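Local coordinates for Cas13d (uncultured Ruminococcus sp, PDB 6IV9), which probably uses two HEPN domains to mature CRISPR RNA and cleave target RNA, as a CRISPR-Cas13d effector captured here bound to its crRNA, at residues 734-745 / 847-855; 188-196 / 826-834. The protein carries 2 engineered substitutions. All coordinates share one frame; numbering follows the deposited sequence.

Contact 1. Residues 734-745 / 847-855; sequences LVKNLVNVNARY and SYFSIYHYV. With nucleotides of chain B.
Tyr852 fits as a knob into the hole formed by Leu738, Val741, Asn742 and Tyr745, where helices 734-745 and 848-855 cross at -72° with axes 9.7 Å apart. Packing is close here and at Tyr848. Val741 CG1 lies over one face of the ring, 3.4 Å from Tyr852 CG, in a CH-pi contact. The Tyr852 CG is anti to its backbone N (chi1 177°), which carries the hydroxyl across to Asn742, where OH donates to OD1 at 2.8 Å with the donor tilted from the carbonyl plane. The Tyr745 and Tyr852 ring planes are nearly parallel but slid apart, the side chains running in opposite directions. Tyr745 OH accepts from His853 NE2 at 2.7 Å, in the imidazole plane, and also bonds Leu907 O.

The RNA-facing edge is partly exposed but not loose: the Asn737 amide stacks on Tyr848, planes 5° apart, while its ND2 bonds Leu733 O and OP2 of A37 of chain B. Lys736 NZ joins that OP2 to OP1 of G36 of chain B. Looser is Leu734, whose CD1 is 4.0 Å from Tyr848 CE1 and 4.4 Å from Ile851 CD1. Helix 816-827 covers the Tyr745 end, helix 910-913 adds Phe913 against Val741, and helix 630-638 packs against Val735 and Val739.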
loop_
_atom_site.group_PDB
_atom_site.type_symbol
_atom_site.label_atom_id
_atom_site.label_comp_id
_atom_site.label_asym_id
_atom_site.label_seq_id
_atom_site.Cartn_x
_atom_site.Cartn_y
_atom_site.Cartn_z
ATOM N N LEU A 734 11.212 -4.376 11.479
ATOM C CA LEU A 734 11.910 -5.511 10.838
ATOM C C LEU A 734 10.948 -6.353 9.993
ATOM O O LEU A 734 11.242 -6.575 8.843
ATOM C CB LEU A 734 12.516 -6.369 11.947
ATOM C CG LEU A 734 13.064 -7.712 11.495
ATOM C CD1 LEU A 734 14.253 -7.529 10.583
ATOM C CD2 LEU A 734 13.422 -8.574 12.683
ATOM N N VAL A 735 9.830 -6.782 10.567
ATOM C CA VAL A 735 8.869 -7.641 9.817
ATOM C C VAL A 735 8.268 -6.865 8.639
ATOM O O VAL A 735 8.266 -7.388 7.550
ATOM C CB VAL A 735 7.791 -8.215 10.754
ATOM C CG1 VAL A 735 6.745 -9.011 10.012
ATOM C CG2 VAL A 735 8.400 -9.038 11.868
ATOM N N LYS A 736 7.857 -5.625 8.867
ATOM C CA LYS A 736 7.233 -4.827 7.790
ATOM C C LYS A 736 8.225 -4.665 6.638
ATOM O O LYS A 736 7.829 -4.845 5.527
ATOM C CB LYS A 736 6.842 -3.446 8.302
ATOM C CG LYS A 736 6.288 -2.510 7.247
ATOM C CD LYS A 736 6.379 -1.078 7.630
ATOM C CE LYS A 736 7.775 -0.526 7.526
ATOM N NZ LYS A 736 7.795 0.940 7.645
ATOM N N ASN A 737 9.481 -4.382 6.939
ATOM C CA ASN A 737 10.479 -4.206 5.858
ATOM C C ASN A 737 10.650 -5.501 5.055
ATOM O O ASN A 737 10.789 -5.413 3.864
ATOM C CB ASN A 737 11.770 -3.576 6.358
ATOM C CG ASN A 737 11.664 -2.076 6.291
ATOM O OD1 ASN A 737 11.768 -1.509 5.224
ATOM N ND2 ASN A 737 11.413 -1.448 7.415
ATOM N N LEU A 738 10.678 -6.642 5.724
ATOM C CA LEU A 738 10.821 -7.950 5.039
ATOM C C LEU A 738 9.579 -8.278 4.200
ATOM O O LEU A 738 9.724 -8.798 3.123
ATOM C CB LEU A 738 11.139 -9.016 6.081
ATOM C CG LEU A 738 12.524 -8.869 6.700
ATOM C CD1 LEU A 738 12.727 -9.868 7.820
ATOM C CD2 LEU A 738 13.591 -9.013 5.643
ATOM N N VAL A 739 8.393 -7.985 4.718
ATOM C CA VAL A 739 7.148 -8.218 3.938
ATOM C C VAL A 739 7.206 -7.336 2.684
ATOM O O VAL A 739 6.859 -7.799 1.628
ATOM C CB VAL A 739 5.904 -7.910 4.787
ATOM C CG1 VAL A 739 4.644 -7.855 3.949
ATOM C CG2 VAL A 739 5.751 -8.885 5.934
ATOM N N ASN A 740 7.670 -6.107 2.846
ATOM C CA ASN A 740 7.808 -5.121 1.747
ATOM C C ASN A 740 8.847 -5.595 0.727
ATOM O O ASN A 740 8.622 -5.426 -0.435
ATOM C CB ASN A 740 8.046 -3.707 2.263
ATOM C CG ASN A 740 6.832 -3.115 2.941
ATOM O OD1 ASN A 740 5.751 -3.654 2.861
ATOM N ND2 ASN A 740 7.019 -2.013 3.625
ATOM N N VAL A 741 9.961 -6.144 1.184
ATOM C CA VAL A 741 10.965 -6.691 0.228
ATOM C C VAL A 741 10.318 -7.854 -0.526
ATOM O O VAL A 741 10.450 -7.944 -1.709
ATOM C CB VAL A 741 12.224 -7.197 0.945
ATOM C CG1 VAL A 741 13.090 -8.001 0.009
ATOM C CG2 VAL A 741 13.006 -6.081 1.599
ATOM N N ASN A 742 9.580 -8.687 0.187
ATOM C CA ASN A 742 8.944 -9.874 -0.431
ATOM C C ASN A 742 7.965 -9.444 -1.521
ATOM O O ASN A 742 7.890 -10.092 -2.529
ATOM C CB ASN A 742 8.211 -10.743 0.580
ATOM C CG ASN A 742 7.837 -12.068 -0.044
ATOM O OD1 ASN A 742 8.696 -12.888 -0.297
ATOM N ND2 ASN A 742 6.568 -12.251 -0.333
ATOM N N ALA A 743 7.289 -8.328 -1.303
ATOM C CA ALA A 743 6.275 -7.806 -2.237
ATOM C C ALA A 743 6.898 -7.562 -3.619
ATOM O O ALA A 743 6.235 -7.793 -4.596
ATOM C CB ALA A 743 5.686 -6.551 -1.666
ATOM N N ARG A 744 8.150 -7.127 -3.676
ATOM C CA ARG A 744 8.809 -6.847 -4.977
ATOM C C ARG A 744 8.900 -8.140 -5.788
ATOM O O ARG A 744 8.791 -8.082 -6.978
ATOM C CB ARG A 744 10.199 -6.251 -4.750
ATOM C CG ARG A 744 10.187 -4.898 -4.070
ATOM C CD ARG A 744 9.718 -3.858 -5.049
ATOM N NE ARG A 744 10.718 -3.583 -6.045
ATOM C CZ ARG A 744 11.863 -2.981 -5.800
ATOM N NH1 ARG A 744 12.072 -2.399 -4.643
ATOM N NH2 ARG A 744 12.795 -2.946 -6.720
ATOM N N TYR A 745 9.215 -9.237 -5.110
ATOM C CA TYR A 745 9.335 -10.588 -5.709
ATOM C C TYR A 745 7.964 -11.110 -6.142
ATOM O O TYR A 745 7.852 -11.768 -7.146
ATOM C CB TYR A 745 10.230 -11.479 -4.849
ATOM C CG TYR A 745 11.605 -10.892 -4.757
ATOM C CD1 TYR A 745 11.912 -9.967 -3.785
ATOM C CD2 TYR A 745 12.564 -11.181 -5.704
ATOM C CE1 TYR A 745 13.153 -9.375 -3.724
ATOM C CE2 TYR A 745 13.809 -10.596 -5.661
ATOM C CZ TYR A 745 14.105 -9.681 -4.671
ATOM O OH TYR A 745 15.321 -9.083 -4.633
ATOM N N SER A 847 21.462 -4.754 5.660
ATOM C CA SER A 847 20.321 -4.279 4.847
ATOM C C SER A 847 19.160 -5.269 4.890
ATOM O O SER A 847 19.387 -6.436 5.072
ATOM C CB SER A 847 20.736 -4.014 3.445
ATOM O OG SER A 847 20.933 -5.215 2.746
ATOM N N TYR A 848 17.956 -4.775 4.626
ATOM C CA TYR A 848 16.778 -5.667 4.550
ATOM C C TYR A 848 16.976 -6.616 3.369
ATOM O O TYR A 848 16.636 -7.763 3.443
ATOM C CB TYR A 848 15.499 -4.843 4.498
ATOM C CG TYR A 848 15.183 -4.192 5.813
ATOM C CD1 TYR A 848 14.961 -4.954 6.939
ATOM C CD2 TYR A 848 15.137 -2.824 5.938
ATOM C CE1 TYR A 848 14.680 -4.375 8.156
ATOM C CE2 TYR A 848 14.847 -2.226 7.146
ATOM C CZ TYR A 848 14.611 -3.004 8.259
ATOM O OH TYR A 848 14.329 -2.412 9.440
ATOM N N PHE A 849 17.543 -6.090 2.297
ATOM C CA PHE A 849 17.766 -6.917 1.092
ATOM C C PHE A 849 18.692 -8.083 1.447
ATOM O O PHE A 849 18.371 -9.189 1.110
ATOM C CB PHE A 849 18.415 -6.060 0.009
ATOM C CG PHE A 849 18.699 -6.764 -1.290
ATOM C CD1 PHE A 849 19.883 -7.446 -1.483
ATOM C CD2 PHE A 849 17.803 -6.722 -2.339
ATOM C CE1 PHE A 849 20.147 -8.078 -2.682
ATOM C CE2 PHE A 849 18.066 -7.365 -3.533
ATOM C CZ PHE A 849 19.239 -8.039 -3.700
ATOM N N SER A 850 19.792 -7.816 2.137
ATOM C CA SER A 850 20.710 -8.927 2.498
ATOM C C SER A 850 20.064 -9.899 3.487
ATOM O O SER A 850 20.345 -11.061 3.409
ATOM C CB SER A 850 22.084 -8.494 2.899
ATOM O OG SER A 850 22.016 -7.539 3.902
ATOM N N ILE A 851 19.265 -9.405 4.420
ATOM C CA ILE A 851 18.602 -10.345 5.360
ATOM C C ILE A 851 17.657 -11.239 4.568
ATOM O O ILE A 851 17.697 -12.410 4.733
ATOM C CB ILE A 851 17.821 -9.586 6.437
ATOM C CG1 ILE A 851 18.739 -8.750 7.321
ATOM C CG2 ILE A 851 16.964 -10.537 7.240
ATOM C CD1 ILE A 851 18.008 -7.827 8.240
ATOM N N TYR A 852 16.864 -10.641 3.697
ATOM C CA TYR A 852 15.848 -11.416 2.959
ATOM C C TYR A 852 16.511 -12.497 2.108
ATOM O O TYR A 852 16.094 -13.616 2.149
ATOM C CB TYR A 852 15.112 -10.448 2.036
ATOM C CG TYR A 852 14.088 -11.086 1.143
ATOM C CD1 TYR A 852 12.781 -11.239 1.555
ATOM C CD2 TYR A 852 14.413 -11.514 -0.119
ATOM C CE1 TYR A 852 11.831 -11.823 0.744
ATOM C CE2 TYR A 852 13.478 -12.102 -0.943
ATOM C CZ TYR A 852 12.183 -12.262 -0.512
ATOM O OH TYR A 852 11.277 -12.826 -1.334
ATOM N N HIS A 853 17.528 -12.123 1.356
ATOM C CA HIS A 853 18.219 -13.095 0.474
ATOM C C HIS A 853 18.938 -14.181 1.288
ATOM O O HIS A 853 18.944 -15.314 0.860
ATOM C CB HIS A 853 19.007 -12.368 -0.607
ATOM C CG HIS A 853 18.099 -11.811 -1.644
ATOM N ND1 HIS A 853 17.356 -12.602 -2.458
ATOM C CD2 HIS A 853 17.768 -10.549 -1.952
ATOM C CE1 HIS A 853 16.635 -11.855 -3.242
ATOM N NE2 HIS A 853 16.858 -10.608 -2.944
ATOM N N TYR A 854 19.543 -13.825 2.410
ATOM C CA TYR A 854 20.211 -14.891 3.186
ATOM C C TYR A 854 19.174 -15.909 3.671
ATOM O O TYR A 854 19.346 -17.074 3.476
ATOM C CB TYR A 854 20.996 -14.318 4.362
ATOM C CG TYR A 854 21.574 -15.425 5.197
ATOM C CD1 TYR A 854 22.714 -16.086 4.791
ATOM C CD2 TYR A 854 20.939 -15.871 6.341
ATOM C CE1 TYR A 854 23.226 -17.141 5.516
ATOM C CE2 TYR A 854 21.435 -16.927 7.079
ATOM C CZ TYR A 854 22.585 -17.561 6.662
ATOM O OH TYR A 854 23.080 -18.602 7.366
ATOM N N VAL A 855 18.090 -15.436 4.258
ATOM C CA VAL A 855 17.034 -16.352 4.764
ATOM C C VAL A 855 16.450 -17.126 3.587
ATOM O O VAL A 855 16.271 -18.307 3.698
ATOM C CB VAL A 855 15.946 -15.580 5.532
ATOM C CG1 VAL A 855 14.799 -16.475 5.938
ATOM C CG2 VAL A 855 16.511 -14.840 6.724
ATOM P P A B 27 8.297 -3.743 -11.153
ATOM O OP1 A B 27 8.546 -5.101 -10.566
ATOM O OP2 A B 27 7.421 -3.667 -12.320
ATOM O "O5'" A B 27 7.608 -2.710 -10.191
ATOM C "C5'" A B 27 8.156 -2.589 -8.860
ATOM C "C4'" A B 27 7.370 -1.595 -8.095
ATOM O "O4'" A B 27 7.876 -1.502 -6.763
ATOM C "C3'" A B 27 7.467 -0.167 -8.632
ATOM O "O3'" A B 27 6.265 0.209 -9.275
ATOM C "C2'" A B 27 7.651 0.704 -7.375
ATOM O "O2'" A B 27 6.712 1.768 -7.317
ATOM C "C1'" A B 27 7.439 -0.310 -6.239
ATOM N N9 A B 27 8.199 -0.016 -5.035
ATOM C C8 A B 27 7.651 0.084 -3.783
ATOM N N7 A B 27 8.502 0.451 -2.864
ATOM C C5 A B 27 9.702 0.585 -3.552
ATOM C C6 A B 27 11.001 0.925 -3.133
ATOM N N6 A B 27 11.313 1.232 -1.870
ATOM N N1 A B 27 11.970 0.997 -4.079
ATOM C C2 A B 27 11.652 0.686 -5.339
ATOM N N3 A B 27 10.484 0.294 -5.839
ATOM C C4 A B 27 9.535 0.279 -4.887
ATOM P P A B 37 11.481 2.497 6.939
ATOM O OP1 A B 37 12.738 1.979 7.448
ATOM O OP2 A B 37 10.314 1.540 7.004
ATOM O "O5'" A B 37 11.107 3.818 7.754
ATOM C "C5'" A B 37 10.678 3.655 9.131
ATOM C "C4'" A B 37 9.630 4.669 9.529
ATOM O "O4'" A B 37 10.190 5.992 9.376
ATOM C "C3'" A B 37 8.347 4.621 8.700
ATOM O "O3'" A B 37 7.242 4.889 9.563
ATOM C "C2'" A B 37 8.528 5.754 7.696
ATOM O "O2'" A B 37 7.328 6.348 7.242
ATOM C "C1'" A B 37 9.372 6.759 8.489
ATOM N N9 A B 37 10.275 7.497 7.628
ATOM C C8 A B 37 11.451 7.049 7.075
ATOM N N7 A B 37 12.071 7.953 6.359
ATOM C C5 A B 37 11.222 9.048 6.400
ATOM C C6 A B 37 11.298 10.321 5.825
ATOM N N6 A B 37 12.299 10.707 5.041
ATOM N N1 A B 37 10.288 11.187 6.069
ATOM C C2 A B 37 9.297 10.805 6.873
ATOM N N3 A B 37 9.104 9.628 7.463
ATOM C C4 A B 37 10.133 8.796 7.207
ATOM P P G B 36 6.392 3.278 5.114
ATOM O OP1 G B 36 6.197 1.973 5.818
ATOM O OP2 G B 36 5.930 4.537 5.794
ATOM O "O5'" G B 36 7.878 3.629 4.755
ATOM C "C5'" G B 36 8.698 2.634 4.126
ATOM C "C4'" G B 36 10.009 3.240 3.694
ATOM O "O4'" G B 36 9.770 4.278 2.733
ATOM C "C3'" G B 36 10.816 3.895 4.809
ATOM O "O3'" G B 36 11.706 2.996 5.459
ATOM C "C2'" G B 36 11.584 4.979 4.090
ATOM O "O2'" G B 36 12.719 4.455 3.425
ATOM C "C1'" G B 36 10.627 5.357 2.964
ATOM N N9 G B 36 9.843 6.519 3.297
ATOM C C8 G B 36 8.763 6.598 4.141
ATOM N N7 G B 36 8.303 7.812 4.263
ATOM C C5 G B 36 9.154 8.575 3.490
ATOM C C6 G B 36 9.152 9.961 3.235
ATOM O O6 G B 36 8.373 10.817 3.660
ATOM N N1 G B 36 10.172 10.318 2.369
ATOM C C2 G B 36 11.082 9.453 1.827
ATOM N N2 G B 36 11.985 9.985 1.008
ATOM N N3 G B 36 11.098 8.156 2.060
ATOM C C4 G B 36 10.114 7.791 2.896
#

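Contact 2. Residues 188-196 / 826-834; sequences TNIVYALNN and IAHLTVVRE
Leu829, which meets Tyr192, has positive phi (55°) and is the C-prime residue of the Schellman motif that ends helix 816-827 before the short helix 830-833 begins. His828, just before it, stands where the histidine of a HEPN R-X4-H motif would be expected, so this turn probably belongs to a HEPN domain.

The apolar contacts centre on the Tyr192 ring, which chi1 of 165° swings away from the backbone N and across the turn. Leu829 CB lies over the middle of one face, 3.6 Å from the ring centroid and 7° off its normal, a CH-pi geometry. Leu829 CD2 touches Tyr192 CD2 at 3.4 Å, and CD1 reaches Thr188 CG2 at 3.9 Å.

Among polar groups, His828 O approaches the ring obliquely, 3.3 Å from Tyr192 CD1. Tyr192 OH bonds Tyr638 O, and Asn196 ND2 bonds Ala639 O and Lys637 O, tying helix 168-197 to the end of helix 630-638. More tentatively, since Arg833 has two conformers, its NH2 passes 3.1 Å from Asn196 OD1 at an angle too poor for a hydrogen bond, with Tyr192 CE1 at the guanidinium edge. Direct hydrogen bonds between 188-196 and 826-834 are absent; instead one water donates to Thr188 O and to Ala827 O, each at 2.8 Å.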
loop_
_atom_site.group_PDB
_atom_site.type_symbol
_atom_site.label_atom_id
_atom_site.label_comp_id
_atom_site.label_asym_id
_atom_site.label_seq_id
_atom_site.Cartn_x
_atom_site.Cartn_y
_atom_site.Cartn_z
ATOM N N THR A 188 -1.744 -11.615 -1.983
ATOM C CA THR A 188 -0.738 -12.591 -1.524
ATOM C C THR A 188 -0.523 -12.400 -0.021
ATOM O O THR A 188 -0.522 -13.363 0.693
ATOM C CB THR A 188 0.572 -12.446 -2.303
ATOM O OG1 THR A 188 0.340 -12.805 -3.653
ATOM C CG2 THR A 188 1.670 -13.316 -1.737
ATOM N N ASN A 189 -0.380 -11.162 0.417
ATOM C CA ASN A 189 -0.167 -10.887 1.855
ATOM C C ASN A 189 -1.390 -11.314 2.677
ATOM O O ASN A 189 -1.204 -11.878 3.721
ATOM C CB ASN A 189 0.144 -9.414 2.092
ATOM C CG ASN A 189 1.506 -9.026 1.573
ATOM O OD1 ASN A 189 2.269 -9.871 1.183
ATOM N ND2 ASN A 189 1.805 -7.749 1.575
ATOM N N ILE A 190 -2.589 -10.991 2.218
ATOM C CA ILE A 190 -3.819 -11.331 2.990
ATOM C C ILE A 190 -3.965 -12.852 3.115
ATOM O O ILE A 190 -4.235 -13.329 4.179
ATOM C CB ILE A 190 -5.063 -10.704 2.336
ATOM C CG1 ILE A 190 -5.006 -9.178 2.349
ATOM C CG2 ILE A 190 -6.313 -11.251 2.995
ATOM C CD1 ILE A 190 -6.083 -8.514 1.545
ATOM N N VAL A 191 -3.749 -13.579 2.034
ATOM C CA VAL A 191 -3.888 -15.057 2.092
ATOM C C VAL A 191 -2.864 -15.605 3.090
ATOM O O VAL A 191 -3.190 -16.505 3.823
ATOM C CB VAL A 191 -3.709 -15.671 0.697
ATOM C CG1 VAL A 191 -3.584 -17.173 0.761
ATOM C CG2 VAL A 191 -4.833 -15.268 -0.225
ATOM N N TYR A 192 -1.648 -15.082 3.063
ATOM C CA TYR A 192 -0.625 -15.560 4.017
ATOM C C TYR A 192 -1.066 -15.243 5.444
ATOM O O TYR A 192 -0.967 -16.085 6.289
ATOM C CB TYR A 192 0.724 -14.909 3.727
ATOM C CG TYR A 192 1.710 -15.054 4.850
ATOM C CD1 TYR A 192 2.323 -16.257 5.117
ATOM C CD2 TYR A 192 2.000 -13.987 5.668
ATOM C CE1 TYR A 192 3.218 -16.395 6.161
ATOM C CE2 TYR A 192 2.895 -14.104 6.711
ATOM C CZ TYR A 192 3.502 -15.313 6.965
ATOM O OH TYR A 192 4.383 -15.396 7.992
ATOM N N ALA A 193 -1.576 -14.047 5.672
ATOM C CA ALA A 193 -1.999 -13.653 7.028
ATOM C C ALA A 193 -3.116 -14.579 7.521
ATOM O O ALA A 193 -3.065 -15.006 8.650
ATOM C CB ALA A 193 -2.457 -12.230 7.012
ATOM N N LEU A 194 -4.084 -14.874 6.668
ATOM C CA LEU A 194 -5.202 -15.757 7.078
ATOM C C LEU A 194 -4.679 -17.156 7.405
ATOM O O LEU A 194 -5.087 -17.686 8.404
ATOM C CB LEU A 194 -6.253 -15.752 5.971
ATOM C CG LEU A 194 -7.006 -14.435 5.874
ATOM C CD1 LEU A 194 -7.809 -14.355 4.601
ATOM C CD2 LEU A 194 -7.889 -14.247 7.085
ATOM N N ASN A 195 -3.789 -17.698 6.587
ATOM C CA ASN A 195 -3.183 -19.021 6.871
ATOM C C ASN A 195 -2.352 -18.960 8.154
ATOM O O ASN A 195 -2.406 -19.888 8.938
ATOM C CB ASN A 195 -2.332 -19.525 5.714
ATOM C CG ASN A 195 -3.191 -20.181 4.662
ATOM O OD1 ASN A 195 -3.626 -21.295 4.846
ATOM N ND2 ASN A 195 -3.494 -19.469 3.601
ATOM N N ASN A 196 -1.602 -17.886 8.326
ATOM C CA ASN A 196 -0.708 -17.698 9.490
ATOM C C ASN A 196 -1.523 -17.648 10.781
ATOM O O ASN A 196 -1.100 -18.189 11.774
ATOM C CB ASN A 196 0.095 -16.414 9.373
ATOM C CG ASN A 196 1.079 -16.293 10.507
ATOM O OD1 ASN A 196 1.819 -17.208 10.772
ATOM N ND2 ASN A 196 1.060 -15.176 11.189
ATOM N N ILE A 826 8.337 -17.206 -2.284
ATOM C CA ILE A 826 7.861 -15.810 -2.476
ATOM C C ILE A 826 6.354 -15.748 -2.231
ATOM O O ILE A 826 5.929 -14.949 -1.453
ATOM C CB ILE A 826 8.229 -15.345 -3.896
ATOM C CG1 ILE A 826 9.743 -15.186 -4.048
ATOM C CG2 ILE A 826 7.472 -14.087 -4.271
ATOM C CD1 ILE A 826 10.222 -15.104 -5.464
ATOM N N ALA A 827 5.610 -16.645 -2.854
ATOM C CA ALA A 827 4.140 -16.680 -2.724
ATOM C C ALA A 827 3.694 -16.941 -1.280
ATOM O O ALA A 827 2.650 -16.472 -0.935
ATOM C CB ALA A 827 3.561 -17.688 -3.667
ATOM N N HIS A 828 4.457 -17.694 -0.501
ATOM C CA HIS A 828 4.010 -18.078 0.859
ATOM C C HIS A 828 4.662 -17.255 1.964
ATOM O O HIS A 828 4.501 -17.632 3.101
ATOM C CB HIS A 828 4.289 -19.559 1.075
ATOM C CG HIS A 828 3.631 -20.398 0.046
ATOM N ND1 HIS A 828 4.017 -21.667 -0.227
ATOM C CD2 HIS A 828 2.609 -20.133 -0.780
ATOM C CE1 HIS A 828 3.262 -22.151 -1.181
ATOM N NE2 HIS A 828 2.404 -21.236 -1.536
ATOM N N LEU A 829 5.434 -16.238 1.607
ATOM C CA LEU A 829 6.136 -15.405 2.612
ATOM C C LEU A 829 6.982 -16.286 3.535
ATOM O O LEU A 829 7.063 -16.003 4.693
ATOM C CB LEU A 829 5.143 -14.536 3.384
ATOM C CG LEU A 829 4.805 -13.227 2.683
ATOM C CD1 LEU A 829 3.964 -13.478 1.456
ATOM C CD2 LEU A 829 4.126 -12.245 3.608
ATOM N N THR A 830 7.668 -17.264 2.960
ATOM C CA THR A 830 8.509 -18.219 3.723
ATOM C C THR A 830 9.625 -17.487 4.465
ATOM O O THR A 830 9.959 -17.885 5.548
ATOM C CB THR A 830 9.086 -19.289 2.802
ATOM O OG1 THR A 830 7.964 -19.880 2.170
ATOM C CG2 THR A 830 9.904 -20.312 3.550
ATOM N N VAL A 831 10.161 -16.435 3.881
ATOM C CA VAL A 831 11.267 -15.715 4.553
ATOM C C VAL A 831 10.745 -15.168 5.875
ATOM O O VAL A 831 11.453 -15.222 6.840
ATOM C CB VAL A 831 11.791 -14.584 3.659
ATOM C CG1 VAL A 831 12.620 -13.593 4.436
ATOM C CG2 VAL A 831 12.553 -15.124 2.467
ATOM N N VAL A 832 9.565 -14.574 5.860
ATOM C CA VAL A 832 8.989 -14.022 7.113
ATOM C C VAL A 832 8.653 -15.167 8.057
ATOM O O VAL A 832 8.985 -15.096 9.206
ATOM C CB VAL A 832 7.774 -13.127 6.850
ATOM C CG1 VAL A 832 7.209 -12.612 8.152
ATOM C CG2 VAL A 832 8.171 -11.983 5.954
ATOM N N ARG A 833 7.941 -16.158 7.537
ATOM C CA ARG A 833 7.774 -17.437 8.380
ATOM C C ARG A 833 8.901 -18.180 9.062
ATOM O O ARG A 833 8.783 -18.455 10.221
ATOM C CB ARG A 833 6.949 -18.438 7.568
ATOM C CG ARG A 833 6.476 -19.622 8.391
ATOM C CD ARG A 833 5.571 -20.534 7.607
ATOM N NE ARG A 833 4.200 -20.095 7.771
ATOM C CZ ARG A 833 3.405 -20.477 8.761
ATOM N NH1 ARG A 833 3.640 -21.609 9.396
ATOM N NH2 ARG A 833 2.377 -19.727 9.110
ATOM N N GLU A 834 10.039 -18.231 8.377
ATOM C CA GLU A 834 11.270 -18.938 8.798
ATOM C C GLU A 834 12.355 -17.966 9.266
ATOM O O GLU A 834 13.458 -18.395 9.432
ATOM C CB GLU A 834 11.769 -19.715 7.584
ATOM C CG GLU A 834 10.779 -20.716 7.051
ATOM C CD GLU A 834 10.482 -21.846 8.008
ATOM O OE1 GLU A 834 11.425 -22.396 8.553
ATOM O OE2 GLU A 834 9.312 -22.167 8.203
HETATM O O HOH W 1 0.138 -16.006 0.093
#

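Overall arrangement
Contacts 1 and 2 have centres 13 Å apart and touch directly, so the two contacts adjoin. Their segments alternate along the chain: 188-196, 734-745, 826-834, 847-855. At the join Asn742 ND2 lies 3.0 Å from Ile826 O in a probable hydrogen bond, with Leu829 CD1 packed 3.4 Å from the same ND2 and Ile826 CG2 packed 3.6 Å from Tyr745 C. Asn742 therefore faces both contacts, its OD1 serving contact 1. Contact 1 meets the crRNA through Lys736 and Asn737 on phosphates and Arg744, whose NH1 is 3.2 Å from C2 of A27 of chain B. Contact 2, about 11 Å from the nucleic acid at its nearest atom, holds His828 of the probable HEPN motif.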